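Local coordinates for protein glycoside Hydrolase (Bacteroides uniformis, PDB 5T99) that probably hydrolyses beta-galactosidic bonds of agarose-derived oligosaccharides, as a family 2 glycoside hydrolase of a human gut symbiont, at residues Ile307-Val312 against Ser408-Ser413; Arg346-Pro351 against Phe551-Phe556. All blocks are in the same frame, centred on the assembly; numbering follows the deposited sequence.

Contact 1: Ile307-Val312 against Ser408-Ser413; sequences IRFNGV and SVIMWS
The ring of F309 meets a pair of side chains, I410 and M411, at its far end: the CD1 methyl of I410 and the CE methyl of M411 both approach obliquely, while the neighbouring F551 lies against the ring with its plane turned by about 45°. F309 CE1 is 3.6 Å from I410 CD1, and F309 CE2 is 3.7 Å from M411 CE, with CZ between the two methyls touching both. This is packing across the interior of a TIM barrel, where strands 305-313 and 409-416 share a sheet without being neighbours; the CA atoms of F309 and I410 are 11.5 Å apart, and long side chains must span the gap. Two successive residues of one strand can both face inward because I410 departs from extended geometry, its psi being -16°. M411 then runs out extended beyond CG, which carries its terminal methyl to the ring. F300 of strand 299-302 also touches I410 and M411, adding a further aromatic group to this region. With no hydrogen bond across the contact and all three side chains buried, the two strands meet here through hydrophobic and dispersion forces alone, which depend on close fit more than on direction.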
loop_
_atom_site.group_PDB
_atom_site.type_symbol
_atom_site.label_atom_id
_atom_site.label_comp_id
_atom_site.label_asym_id
_atom_site.label_seq_id
_atom_site.Cartn_x
_atom_site.Cartn_y
_atom_site.Cartn_z
ATOM N N ILE A 307 -5.028 1.639 21.498
ATOM C CA ILE A 307 -4.280 2.017 20.306
ATOM C C ILE A 307 -5.041 3.179 19.662
ATOM O O ILE A 307 -6.266 3.235 19.743
ATOM C CB ILE A 307 -4.105 0.813 19.331
ATOM C CG1 ILE A 307 -3.174 1.165 18.172
ATOM C CG2 ILE A 307 -5.433 0.313 18.761
ATOM C CD1 ILE A 307 -2.876 -0.011 17.259
ATOM N N ARG A 308 -4.310 4.112 19.058
ATOM C CA ARG A 308 -4.906 5.179 18.254
ATOM C C ARG A 308 -4.345 5.129 16.847
ATOM O O ARG A 308 -3.161 4.875 16.661
ATOM C CB ARG A 308 -4.643 6.548 18.878
ATOM C CG ARG A 308 -5.078 6.609 20.332
ATOM C CD ARG A 308 -5.168 8.020 20.890
ATOM N NE ARG A 308 -6.140 8.089 21.992
ATOM C CZ ARG A 308 -7.477 8.133 21.857
ATOM N NH1 ARG A 308 -8.058 8.101 20.650
ATOM N NH2 ARG A 308 -8.245 8.204 22.950
ATOM N N PHE A 309 -5.194 5.392 15.861
ATOM C CA PHE A 309 -4.787 5.344 14.465
ATOM C C PHE A 309 -4.253 6.694 13.983
ATOM O O PHE A 309 -5.009 7.635 13.735
ATOM C CB PHE A 309 -5.941 4.876 13.566
ATOM C CG PHE A 309 -6.621 3.625 14.042
ATOM C CD1 PHE A 309 -5.882 2.507 14.409
ATOM C CD2 PHE A 309 -8.002 3.556 14.099
ATOM C CE1 PHE A 309 -6.515 1.349 14.849
ATOM C CE2 PHE A 309 -8.643 2.405 14.527
ATOM C CZ PHE A 309 -7.901 1.296 14.906
ATOM N N ASN A 310 -2.931 6.776 13.888
ATOM C CA ASN A 310 -2.240 7.761 13.059
ATOM C C ASN A 310 -2.128 7.144 11.682
ATOM O O ASN A 310 -1.086 6.592 11.323
ATOM C CB ASN A 310 -0.838 8.028 13.593
ATOM C CG ASN A 310 -0.847 8.641 14.963
ATOM O OD1 ASN A 310 -1.831 9.245 15.381
ATOM N ND2 ASN A 310 0.253 8.484 15.680
ATOM N N GLY A 311 -3.206 7.252 10.905
ATOM C CA GLY A 311 -3.384 6.440 9.702
ATOM C C GLY A 311 -3.271 7.190 8.400
ATOM O O GLY A 311 -3.388 8.408 8.364
ATOM N N VAL A 312 -3.065 6.436 7.327
ATOM C CA VAL A 312 -3.062 6.976 5.978
ATOM C C VAL A 312 -3.809 6.032 5.038
ATOM O O VAL A 312 -3.790 4.804 5.222
ATOM C CB VAL A 312 -1.632 7.245 5.445
ATOM C CG1 VAL A 312 -0.866 8.127 6.413
ATOM C CG2 VAL A 312 -0.868 5.959 5.200
ATOM N N SER A 408 -1.407 -8.002 10.745
ATOM C CA SER A 408 -1.585 -6.574 10.481
ATOM C C SER A 408 -3.057 -6.199 10.307
ATOM O O SER A 408 -3.454 -5.130 10.707
ATOM C CB SER A 408 -0.792 -6.132 9.239
ATOM O OG SER A 408 -1.226 -6.814 8.074
ATOM N N VAL A 409 -3.865 -7.079 9.721
ATOM C CA VAL A 409 -5.266 -6.737 9.393
ATOM C C VAL A 409 -6.113 -6.741 10.661
ATOM O O VAL A 409 -6.139 -7.737 11.381
ATOM C CB VAL A 409 -5.879 -7.703 8.352
ATOM C CG1 VAL A 409 -7.329 -7.348 8.083
ATOM C CG2 VAL A 409 -5.078 -7.649 7.065
ATOM N N ILE A 410 -6.774 -5.622 10.935
ATOM C CA ILE A 410 -7.625 -5.502 12.121
ATOM C C ILE A 410 -9.090 -5.238 11.828
ATOM O O ILE A 410 -9.905 -5.404 12.731
ATOM C CB ILE A 410 -7.103 -4.437 13.122
ATOM C CG1 ILE A 410 -6.960 -3.047 12.469
ATOM C CG2 ILE A 410 -5.772 -4.901 13.699
ATOM C CD1 ILE A 410 -6.785 -1.913 13.458
ATOM N N MET A 411 -9.432 -4.816 10.615
ATOM C CA MET A 411 -10.825 -4.639 10.229
ATOM C C MET A 411 -11.057 -5.066 8.775
ATOM O O MET A 411 -10.147 -5.020 7.957
ATOM C CB MET A 411 -11.247 -3.183 10.378
ATOM C CG MET A 411 -10.951 -2.527 11.714
ATOM S SD MET A 411 -11.848 -0.962 11.810
ATOM C CE MET A 411 -10.999 -0.107 13.135
ATOM N N TRP A 412 -12.281 -5.487 8.475
ATOM C CA TRP A 412 -12.748 -5.693 7.110
ATOM C C TRP A 412 -13.651 -4.519 6.738
ATOM O O TRP A 412 -14.750 -4.389 7.276
ATOM C CB TRP A 412 -13.528 -7.005 6.991
ATOM C CG TRP A 412 -12.794 -8.202 7.486
ATOM C CD1 TRP A 412 -13.070 -8.915 8.610
ATOM C CD2 TRP A 412 -11.655 -8.821 6.887
ATOM N NE1 TRP A 412 -12.185 -9.947 8.741
ATOM C CE2 TRP A 412 -11.302 -9.913 7.699
ATOM C CE3 TRP A 412 -10.901 -8.562 5.734
ATOM C CZ2 TRP A 412 -10.222 -10.755 7.401
ATOM C CZ3 TRP A 412 -9.829 -9.395 5.432
ATOM C CH2 TRP A 412 -9.497 -10.479 6.264
ATOM N N SER A 413 -13.187 -3.642 5.845
ATOM C CA SER A 413 -14.005 -2.509 5.391
ATOM C C SER A 413 -14.801 -2.959 4.165
ATOM O O SER A 413 -14.216 -3.300 3.134
ATOM C CB SER A 413 -13.137 -1.293 5.073
ATOM O OG SER A 413 -13.923 -0.150 4.771
#

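Contact 2: Arg346-Pro351 against Phe551-Phe556; sequences RTSHNP and FIWTGF. With GIF (D-galacto-isofagomine), chain C.
R346 and F551 touch near the ends of two TIM-barrel strands, where the CB of R346 lies 3.6 Å from CD1 of the phenylalanine ring. The arginine side chain, extended from CG to NE with CG anti to the backbone N (chi1 175°), carries its guanidinium group on to salt bridges with E370 and E494. T347 turns the chain in an inverse gamma turn, with its OG1 bonded to N350 O. At S348, CB comes up to the edge of the W553 indole, near its plane and 3.4 Å from CZ3. A cis peptide leads into H349, whose imidazole lies almost parallel to the six-membered ring of W553, at 5°, but is slid so far that the two barely overlap. E370 bonds H349 ND1, and R346 NH1 lies in the imidazole plane at its edge. The W553 indole is sandwiched: T554 CG2 lies over the centre of one face, while C1 of D-galacto-isofagomine lies above the other, offset toward the rim. This contact gives the sugar mimic, which is also bonded by E494, S497, R161 and W530, an aromatic platform and a hydrogen bond of 2.7 Å between H349 NE2 and ligand O2.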
loop_
_atom_site.group_PDB
_atom_site.type_symbol
_atom_site.label_atom_id
_atom_site.label_comp_id
_atom_site.label_asym_id
_atom_site.label_seq_id
_atom_site.Cartn_x
_atom_site.Cartn_y
_atom_site.Cartn_z
ATOM N N ARG A 346 -5.207 2.316 5.693
ATOM C CA ARG A 346 -6.511 1.957 5.117
ATOM C C ARG A 346 -6.273 1.637 3.652
ATOM O O ARG A 346 -5.760 2.497 2.945
ATOM C CB ARG A 346 -7.478 3.133 5.254
ATOM C CG ARG A 346 -8.840 2.933 4.592
ATOM C CD ARG A 346 -9.925 3.817 5.211
ATOM N NE ARG A 346 -11.209 3.644 4.520
ATOM C CZ ARG A 346 -11.742 4.471 3.608
ATOM N NH1 ARG A 346 -11.155 5.624 3.245
ATOM N NH2 ARG A 346 -12.898 4.146 3.043
ATOM N N THR A 347 -6.652 0.443 3.179
ATOM C CA THR A 347 -6.392 0.052 1.771
ATOM C C THR A 347 -7.465 0.578 0.800
ATOM O O THR A 347 -8.189 -0.178 0.136
ATOM C CB THR A 347 -6.140 -1.471 1.577
ATOM O OG1 THR A 347 -7.353 -2.224 1.648
ATOM C CG2 THR A 347 -5.173 -1.992 2.607
ATOM N N SER A 348 -7.545 1.899 0.724
ATOM C CA SER A 348 -8.437 2.598 -0.198
ATOM C C SER A 348 -8.221 2.142 -1.645
ATOM O O SER A 348 -7.080 2.212 -2.108
ATOM C CB SER A 348 -8.092 4.075 -0.129
ATOM O OG SER A 348 -6.686 4.233 -0.274
ATOM N N HIS A 349 -9.233 1.646 -2.372
ATOM C CA HIS A 349 -10.539 1.159 -1.881
ATOM C C HIS A 349 -10.758 -0.235 -2.494
ATOM O O HIS A 349 -11.649 -0.458 -3.333
ATOM C CB HIS A 349 -11.681 2.097 -2.284
ATOM C CG HIS A 349 -11.458 3.520 -1.907
ATOM N ND1 HIS A 349 -11.564 3.974 -0.610
ATOM C CD2 HIS A 349 -11.145 4.601 -2.658
ATOM C CE1 HIS A 349 -11.320 5.274 -0.577
ATOM N NE2 HIS A 349 -11.059 5.677 -1.807
ATOM N N ASN A 350 -9.915 -1.165 -2.066
ATOM C CA ASN A 350 -9.763 -2.445 -2.735
ATOM C C ASN A 350 -8.727 -3.280 -2.008
ATOM O O ASN A 350 -7.891 -2.733 -1.283
ATOM C CB ASN A 350 -9.293 -2.264 -4.188
ATOM C CG ASN A 350 -8.089 -1.344 -4.307
ATOM O OD1 ASN A 350 -8.233 -0.142 -4.523
ATOM N ND2 ASN A 350 -6.895 -1.898 -4.140
ATOM N N PRO A 351 -8.761 -4.601 -2.212
ATOM C CA PRO A 351 -7.696 -5.415 -1.634
ATOM C C PRO A 351 -6.324 -5.048 -2.208
ATOM O O PRO A 351 -6.209 -4.835 -3.416
ATOM C CB PRO A 351 -8.079 -6.840 -2.050
ATOM C CG PRO A 351 -9.561 -6.794 -2.197
ATOM C CD PRO A 351 -9.855 -5.425 -2.750
ATOM N N PHE A 551 -7.545 8.446 9.173
ATOM C CA PHE A 551 -6.840 7.897 8.038
ATOM C C PHE A 551 -6.837 8.968 6.945
ATOM O O PHE A 551 -7.872 9.241 6.338
ATOM C CB PHE A 551 -7.519 6.600 7.597
ATOM C CG PHE A 551 -7.283 5.433 8.542
ATOM C CD1 PHE A 551 -6.237 4.543 8.323
ATOM C CD2 PHE A 551 -8.102 5.236 9.655
ATOM C CE1 PHE A 551 -6.019 3.474 9.186
ATOM C CE2 PHE A 551 -7.881 4.179 10.525
ATOM C CZ PHE A 551 -6.836 3.297 10.296
ATOM N N ILE A 552 -5.679 9.594 6.709
ATOM C CA ILE A 552 -5.640 10.821 5.907
ATOM C C ILE A 552 -5.739 10.478 4.446
ATOM O O ILE A 552 -5.335 9.398 4.060
ATOM C CB ILE A 552 -4.379 11.682 6.182
ATOM C CG1 ILE A 552 -3.140 11.116 5.462
ATOM C CG2 ILE A 552 -4.182 11.868 7.688
ATOM C CD1 ILE A 552 -1.859 11.858 5.748
ATOM N N TRP A 553 -6.291 11.396 3.652
ATOM C CA TRP A 553 -6.314 11.271 2.190
ATOM C C TRP A 553 -5.273 12.229 1.563
ATOM O O TRP A 553 -5.593 13.394 1.357
ATOM C CB TRP A 553 -7.721 11.585 1.636
ATOM C CG TRP A 553 -7.797 11.167 0.212
ATOM C CD1 TRP A 553 -7.589 11.939 -0.896
ATOM C CD2 TRP A 553 -7.983 9.833 -0.253
ATOM N NE1 TRP A 553 -7.659 11.161 -2.033
ATOM C CE2 TRP A 553 -7.896 9.862 -1.661
ATOM C CE3 TRP A 553 -8.213 8.608 0.390
ATOM C CZ2 TRP A 553 -8.044 8.708 -2.439
ATOM C CZ3 TRP A 553 -8.361 7.478 -0.369
ATOM C CH2 TRP A 553 -8.280 7.525 -1.774
ATOM N N THR A 554 -4.040 11.822 1.253
ATOM C CA THR A 554 -3.471 10.488 1.355
ATOM C C THR A 554 -2.046 10.599 1.878
ATOM O O THR A 554 -1.486 11.695 1.950
ATOM C CB THR A 554 -3.377 9.833 -0.033
ATOM O OG1 THR A 554 -2.660 10.693 -0.928
ATOM C CG2 THR A 554 -4.745 9.598 -0.598
ATOM N N GLY A 555 -1.446 9.459 2.205
ATOM C CA GLY A 555 -0.055 9.407 2.655
ATOM C C GLY A 555 0.948 9.714 1.557
ATOM O O GLY A 555 1.884 10.480 1.762
ATOM N N PHE A 556 0.736 9.095 0.399
ATOM C CA PHE A 556 1.530 9.317 -0.819
ATOM C C PHE A 556 0.577 9.840 -1.877
ATOM O O PHE A 556 -0.609 9.461 -1.890
ATOM C CB PHE A 556 2.134 7.996 -1.347
ATOM C CG PHE A 556 3.583 7.768 -0.979
ATOM C CD1 PHE A 556 4.532 7.493 -1.971
ATOM C CD2 PHE A 556 4.004 7.792 0.350
ATOM C CE1 PHE A 556 5.865 7.248 -1.641
ATOM C CE2 PHE A 556 5.344 7.554 0.681
ATOM C CZ PHE A 556 6.269 7.283 -0.315
HETATM C C GIF C . -12.797 9.035 -1.773
HETATM N N GIF C . -13.062 10.244 -1.008
HETATM O O GIF C . -10.951 13.991 -1.948
HETATM C C1 GIF C . -11.390 9.074 -2.337
HETATM O O1 GIF C . -11.941 10.492 -4.198
HETATM C C2 GIF C . -11.106 10.396 -3.046
HETATM O O2 GIF C . -11.225 7.998 -3.257
HETATM C C3 GIF C . -11.354 11.591 -2.130
HETATM C C4 GIF C . -12.773 11.551 -1.572
HETATM C C5 GIF C . -11.114 12.906 -2.873
#

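The two contacts lie on the same closed barrel sheet, with their centres about 11 Å apart, and their segments alternate along the chain: 307-312, 346-351, 408-413, then 551-556. Strand 305-313 of contact 1 pairs in parallel with both strands that lead into contact 2. On one flank V312 O is 2.9 Å from R346 N, probably a hydrogen bond; on the other G311 O probably bonds I552 N. The cores also meet directly, F309 CD2 packing 3.6 Å from F551 CE2. The apolar interior of contact 1 therefore continues through F551 into contact 2, which supplies H349 and W553 to the ligand pocket, illustrating how a TIM barrel combines a hydrophobic core with a ligand site, part aromatic and part polar, beyond its strand ends.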